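Local coordinates for protein alpha-glucosidase ([Eubacterium] rectale, PDB 6PNR) that probably hydrolyses alpha-sulfoquinovosides as a family 31 retaining glycoside hydrolase, and is captured with an aza-sugar sulfonate inhibitor in its active site, at residues D61-Q64 against V69-C72; K80-E85 against T89-Q94. All coordinates share one frame; numbering follows the deposited sequence.

Interaction 1. Residues D61-Q64 against V69-C72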
loop_
_atom_site.group_PDB
_atom_site.type_symbol
_atom_site.label_atom_id
_atom_site.label_comp_id
_atom_site.label_asym_id
_atom_site.label_seq_id
_atom_site.Cartn_x
_atom_site.Cartn_y
_atom_site.Cartn_z
ATOM N N ASP A 61 30.486 -28.921 0.386
ATOM C CA ASP A 61 31.416 -29.657 -0.460
ATOM C C ASP A 61 31.734 -28.827 -1.693
ATOM O O ASP A 61 30.862 -28.142 -2.238
ATOM C CB ASP A 61 30.854 -31.027 -0.872
ATOM C CG ASP A 61 31.956 -32.046 -1.169
ATOM O OD1 ASP A 61 33.129 -31.771 -0.821
ATOM O OD2 ASP A 61 31.654 -33.113 -1.753
ATOM N N VAL A 62 32.990 -28.887 -2.114
ATOM C CA VAL A 62 33.464 -28.225 -3.321
ATOM C C VAL A 62 34.221 -29.251 -4.150
ATOM O O VAL A 62 35.095 -29.950 -3.629
ATOM C CB VAL A 62 34.367 -27.018 -2.995
ATOM C CG1 VAL A 62 34.972 -26.457 -4.265
ATOM C CG2 VAL A 62 33.586 -25.945 -2.236
ATOM N N ILE A 63 33.883 -29.349 -5.434
ATOM C CA ILE A 63 34.560 -30.245 -6.366
ATOM C C ILE A 63 34.983 -29.433 -7.580
ATOM O O ILE A 63 34.131 -28.903 -8.305
ATOM C CB ILE A 63 33.668 -31.419 -6.801
ATOM C CG1 ILE A 63 33.443 -32.388 -5.640
ATOM C CG2 ILE A 63 34.289 -32.132 -8.002
ATOM C CD1 ILE A 63 32.577 -33.581 -6.004
ATOM N N GLN A 64 36.290 -29.338 -7.804
ATOM C CA GLN A 64 36.832 -28.675 -8.980
ATOM C C GLN A 64 37.267 -29.718 -10.001
ATOM O O GLN A 64 38.126 -30.557 -9.705
ATOM C CB GLN A 64 38.019 -27.787 -8.615
ATOM C CG GLN A 64 37.659 -26.459 -8.014
ATOM C CD GLN A 64 38.643 -25.378 -8.417
ATOM O OE1 GLN A 64 39.251 -24.720 -7.567
ATOM N NE2 GLN A 64 38.804 -25.186 -9.725
ATOM N N VAL A 69 33.128 -26.041 -11.521
ATOM C CA VAL A 69 33.221 -26.024 -10.065
ATOM C C VAL A 69 31.849 -26.394 -9.533
ATOM O O VAL A 69 30.851 -25.752 -9.886
ATOM C CB VAL A 69 33.665 -24.652 -9.532
ATOM C CG1 VAL A 69 33.513 -24.592 -8.011
ATOM C CG2 VAL A 69 35.103 -24.354 -9.949
ATOM N N ARG A 70 31.788 -27.431 -8.705
ATOM C CA ARG A 70 30.531 -27.899 -8.142
ATOM C C ARG A 70 30.469 -27.522 -6.664
ATOM O O ARG A 70 31.321 -27.945 -5.874
ATOM C CB ARG A 70 30.365 -29.409 -8.330
ATOM C CG ARG A 70 29.034 -29.938 -7.781
ATOM C CD ARG A 70 28.923 -31.465 -7.803
ATOM N NE ARG A 70 28.836 -32.007 -9.158
ATOM C CZ ARG A 70 29.816 -32.670 -9.765
ATOM N NH1 ARG A 70 30.965 -32.886 -9.136
ATOM N NH2 ARG A 70 29.649 -33.125 -11.000
ATOM N N LEU A 71 29.465 -26.720 -6.296
ATOM C CA LEU A 71 29.208 -26.339 -4.913
ATOM C C LEU A 71 27.978 -27.094 -4.422
ATOM O O LEU A 71 26.875 -26.902 -4.950
ATOM C CB LEU A 71 28.993 -24.830 -4.784
ATOM C CG LEU A 71 29.989 -23.878 -5.454
ATOM C CD1 LEU A 71 29.575 -22.441 -5.207
ATOM C CD2 LEU A 71 31.406 -24.105 -4.961
ATOM N N CYS A 72 28.169 -27.957 -3.427
ATOM C CA CYS A 72 27.072 -28.660 -2.771
ATOM C C CYS A 72 26.670 -27.905 -1.511
ATOM O O CYS A 72 27.532 -27.526 -0.707
ATOM C CB CYS A 72 27.471 -30.097 -2.425
ATOM S SG CYS A 72 28.053 -31.051 -3.854
#

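Interaction 2. Residues K80-E85 against T89-Q94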
loop_
_atom_site.group_PDB
_atom_site.type_symbol
_atom_site.label_atom_id
_atom_site.label_comp_id
_atom_site.label_asym_id
_atom_site.label_seq_id
_atom_site.Cartn_x
_atom_site.Cartn_y
_atom_site.Cartn_z
ATOM N N LYS A 80 26.503 -25.825 -10.318
ATOM C CA LYS A 80 27.591 -26.116 -11.245
ATOM C C LYS A 80 27.993 -24.828 -11.954
ATOM O O LYS A 80 27.203 -24.267 -12.723
ATOM C CB LYS A 80 27.176 -27.163 -12.277
ATOM C CG LYS A 80 27.316 -28.621 -11.859
ATOM C CD LYS A 80 27.524 -29.498 -13.106
ATOM C CE LYS A 80 26.728 -30.809 -13.053
ATOM N NZ LYS A 80 27.173 -31.737 -11.971
ATOM N N ILE A 81 29.217 -24.375 -11.709
ATOM C CA ILE A 81 29.716 -23.095 -12.193
ATOM C C ILE A 81 30.758 -23.354 -13.273
ATOM O O ILE A 81 31.731 -24.081 -13.043
ATOM C CB ILE A 81 30.308 -22.277 -11.037
ATOM C CG1 ILE A 81 29.273 -22.180 -9.911
ATOM C CG2 ILE A 81 30.784 -20.907 -11.520
ATOM C CD1 ILE A 81 29.789 -21.569 -8.651
ATOM N N LYS A 82 30.557 -22.763 -14.449
ATOM C CA LYS A 82 31.466 -22.923 -15.581
ATOM C C LYS A 82 31.779 -21.556 -16.166
ATOM O O LYS A 82 30.859 -20.814 -16.520
ATOM C CB LYS A 82 30.847 -23.835 -16.641
ATOM C CG LYS A 82 30.821 -25.286 -16.217
ATOM C CD LYS A 82 29.448 -25.923 -16.338
ATOM C CE LYS A 82 29.224 -26.556 -17.701
ATOM N NZ LYS A 82 27.942 -27.323 -17.738
ATOM N N CYS A 83 33.063 -21.219 -16.283
ATOM C CA CYS A 83 33.446 -19.864 -16.661
ATOM C C CYS A 83 34.369 -19.849 -17.872
ATOM O O CYS A 83 35.014 -20.843 -18.212
ATOM C CB CYS A 83 34.112 -19.128 -15.498
ATOM S SG CYS A 83 32.935 -18.583 -14.232
ATOM N N ASP A 84 34.386 -18.686 -18.528
ATOM C CA ASP A 84 35.272 -18.342 -19.637
ATOM C C ASP A 84 35.926 -17.001 -19.339
ATOM O O ASP A 84 35.821 -16.485 -18.219
ATOM C CB ASP A 84 34.511 -18.249 -20.966
ATOM C CG ASP A 84 33.933 -19.581 -21.407
ATOM O OD1 ASP A 84 34.403 -20.627 -20.901
ATOM O OD2 ASP A 84 33.012 -19.582 -22.264
ATOM N N GLU A 85 36.579 -16.411 -20.342
ATOM C CA GLU A 85 37.086 -15.054 -20.180
ATOM C C GLU A 85 35.956 -14.034 -20.103
ATOM O O GLU A 85 36.158 -12.949 -19.545
ATOM C CB GLU A 85 38.037 -14.694 -21.330
ATOM C CG GLU A 85 38.955 -13.501 -21.036
ATOM C CD GLU A 85 39.154 -12.586 -22.242
ATOM O OE1 GLU A 85 38.142 -12.185 -22.857
ATOM O OE2 GLU A 85 40.321 -12.269 -22.574
ATOM N N THR A 89 28.282 -19.438 -16.289
ATOM C CA THR A 89 26.956 -19.986 -16.063
ATOM C C THR A 89 26.956 -20.744 -14.742
ATOM O O THR A 89 27.932 -21.418 -14.397
ATOM C CB THR A 89 26.511 -20.904 -17.209
ATOM O OG1 THR A 89 27.411 -22.011 -17.329
ATOM C CG2 THR A 89 26.475 -20.128 -18.533
ATOM N N ILE A 90 25.870 -20.602 -13.995
ATOM C CA ILE A 90 25.648 -21.349 -12.768
ATOM C C ILE A 90 24.368 -22.143 -12.965
ATOM O O ILE A 90 23.283 -21.560 -13.042
ATOM C CB ILE A 90 25.540 -20.434 -11.545
ATOM C CG1 ILE A 90 26.672 -19.409 -11.554
ATOM C CG2 ILE A 90 25.539 -21.260 -10.266
ATOM C CD1 ILE A 90 26.616 -18.441 -10.402
ATOM N N ASP A 91 24.487 -23.465 -13.057
ATOM C CA ASP A 91 23.338 -24.346 -13.182
ATOM C C ASP A 91 22.979 -24.871 -11.798
ATOM O O ASP A 91 23.863 -25.305 -11.053
ATOM C CB ASP A 91 23.643 -25.500 -14.142
ATOM C CG ASP A 91 24.013 -25.017 -15.541
ATOM O OD1 ASP A 91 23.163 -24.386 -16.206
ATOM O OD2 ASP A 91 25.164 -25.257 -15.978
ATOM N N PHE A 92 21.694 -24.804 -11.448
ATOM C CA PHE A 92 21.209 -25.167 -10.121
ATOM C C PHE A 92 20.400 -26.448 -10.194
ATOM O O PHE A 92 19.457 -26.550 -10.987
ATOM C CB PHE A 92 20.337 -24.061 -9.515
ATOM C CG PHE A 92 21.079 -22.792 -9.235
ATOM C CD1 PHE A 92 21.902 -22.687 -8.126
ATOM C CD2 PHE A 92 20.959 -21.706 -10.081
ATOM C CE1 PHE A 92 22.588 -21.525 -7.873
ATOM C CE2 PHE A 92 21.644 -20.541 -9.832
ATOM C CZ PHE A 92 22.459 -20.447 -8.726
ATOM N N GLU A 93 20.761 -27.417 -9.360
ATOM C CA GLU A 93 19.977 -28.628 -9.179
ATOM C C GLU A 93 19.304 -28.584 -7.812
ATOM O O GLU A 93 19.970 -28.367 -6.794
ATOM C CB GLU A 93 20.853 -29.874 -9.307
ATOM C CG GLU A 93 20.070 -31.172 -9.251
ATOM C CD GLU A 93 20.955 -32.395 -9.418
ATOM O OE1 GLU A 93 22.172 -32.228 -9.666
ATOM O OE2 GLU A 93 20.426 -33.523 -9.299
ATOM N N GLN A 94 17.995 -28.796 -7.795
ATOM C CA GLN A 94 17.214 -28.755 -6.565
ATOM C C GLN A 94 17.130 -30.153 -5.960
ATOM O O GLN A 94 16.562 -31.066 -6.570
ATOM C CB GLN A 94 15.820 -28.204 -6.849
ATOM C CG GLN A 94 14.818 -28.370 -5.720
ATOM C CD GLN A 94 13.529 -27.618 -6.003
ATOM O OE1 GLN A 94 13.361 -27.043 -7.080
ATOM N NE2 GLN A 94 12.621 -27.605 -5.034
HETATM O O HOH W 1 27.146 -23.925 -15.664
#

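Interaction 1. Residues D61-Q64 against V69-C72
Ile63 and Arg70 sit side by side in a beta hairpin, as a hydrogen-bonded antiparallel pair. Arg70 N gives its proton to Ile63 O at 2.8 Å, and Ile63 N returns a bond to Arg70 O at 3.0 Å. Further along, Cys72 N reaches Asp61 O at 2.9 Å, but the return bond from Asp61 N to Cys72 O is weak, so the pairing slackens where strand 61-64 begins.

The more deeply buried side carries Val62, Leu71 and Val69. Val62 CG2 meets Leu71 CD2 at 3.9 Å, the two side chains lying side by side. Val69 and Leu71 are buried, and Val62 touches Val5 of strand 2-5. Gln64, at the exposed end of this face, lays its CG and NE2 along Val69 CG2.

The other side, with Asp61, Ile63, Arg70 and Cys72, is more open to solvent, yet the tighter packing across the hairpin is here, of Arg70 on Ile63. The Arg70 chain leaves anti to the backbone N (chi1 -179°) and bends at chi3, which brings NH1 alongside Ile63, against both CG2 and CD1. NH1 lies 3.6 Å from Ile63 CD1, and that methyl sits at the edge of the guanidinium, near its plane. Asp61 CB rests against Cys72 CB, at 3.8 Å. Across the strands the side chains therefore meet by van der Waals contact, and the polar grip between them comes from the backbone.

Interaction 2. Residues K80-E85 against T89-Q94
The hairpin of strands 77-83 and 87-94 holds this contact, in the part that leads to its turn. Lys80 pairs with Asp91 through two backbone bonds, Lys80 N to Asp91 O at 2.8 Å and Asp91 N to Lys80 O at 2.9 Å. Lys82 and Thr89 form the next hydrogen-bonded pair. Beyond it, Cys83 is joined to Cys88 by a disulfide that ties the two strands together beside the turn.

Between these pairs lies the non-hydrogen-bonded pair Ile81 and Ile90. Their side chains run side by side on the buried face, with Ile81 CG1 3.9 Å from Ile90 CG2. The hairpin belongs to an antiparallel sheet of the N-terminal part of this family 31 enzyme. Strand 68-73 flanks it at Ile81, and strand 208-213 flanks it at Ile90.

The opposite face is polar. The Lys82 chain bends at chi2 and chi3 and crosses the Asp91 side chain at about a right angle. Its NZ makes a long salt bridge to Asp91 OD2, at 3.9 Å. A water lies between Thr89 OG1, Lys80 O and Asp91 OD2, but it is too close to OD2 for its bonding to be trusted. Asp91 OD1 is bound by Gln208 from strand 208-213.

Interactions 1 and 2 are the outer strand pairings of a four-stranded antiparallel meander, 61-64, 68-73, 77-83 and 87-94, with centres 11 Å apart. Strands 68-73 and 77-83 are neighbours in it and join the two. Val69 O and Ile81 N, 2.8 Å apart, probably share a hydrogen bond across this seam. On the buried face Leu71 CD1 packs on Ile81 CD1 at 3.6 Å, which makes the apolar layers of both hairpins continuous. On the other face Arg70 NH2 and Lys80 NZ come within 3.0 Å, like charges that would be expected to repel. None of the residues lining the inhibitor pocket belongs to either contact. Both contacts are structural parts of the N-terminal sheet.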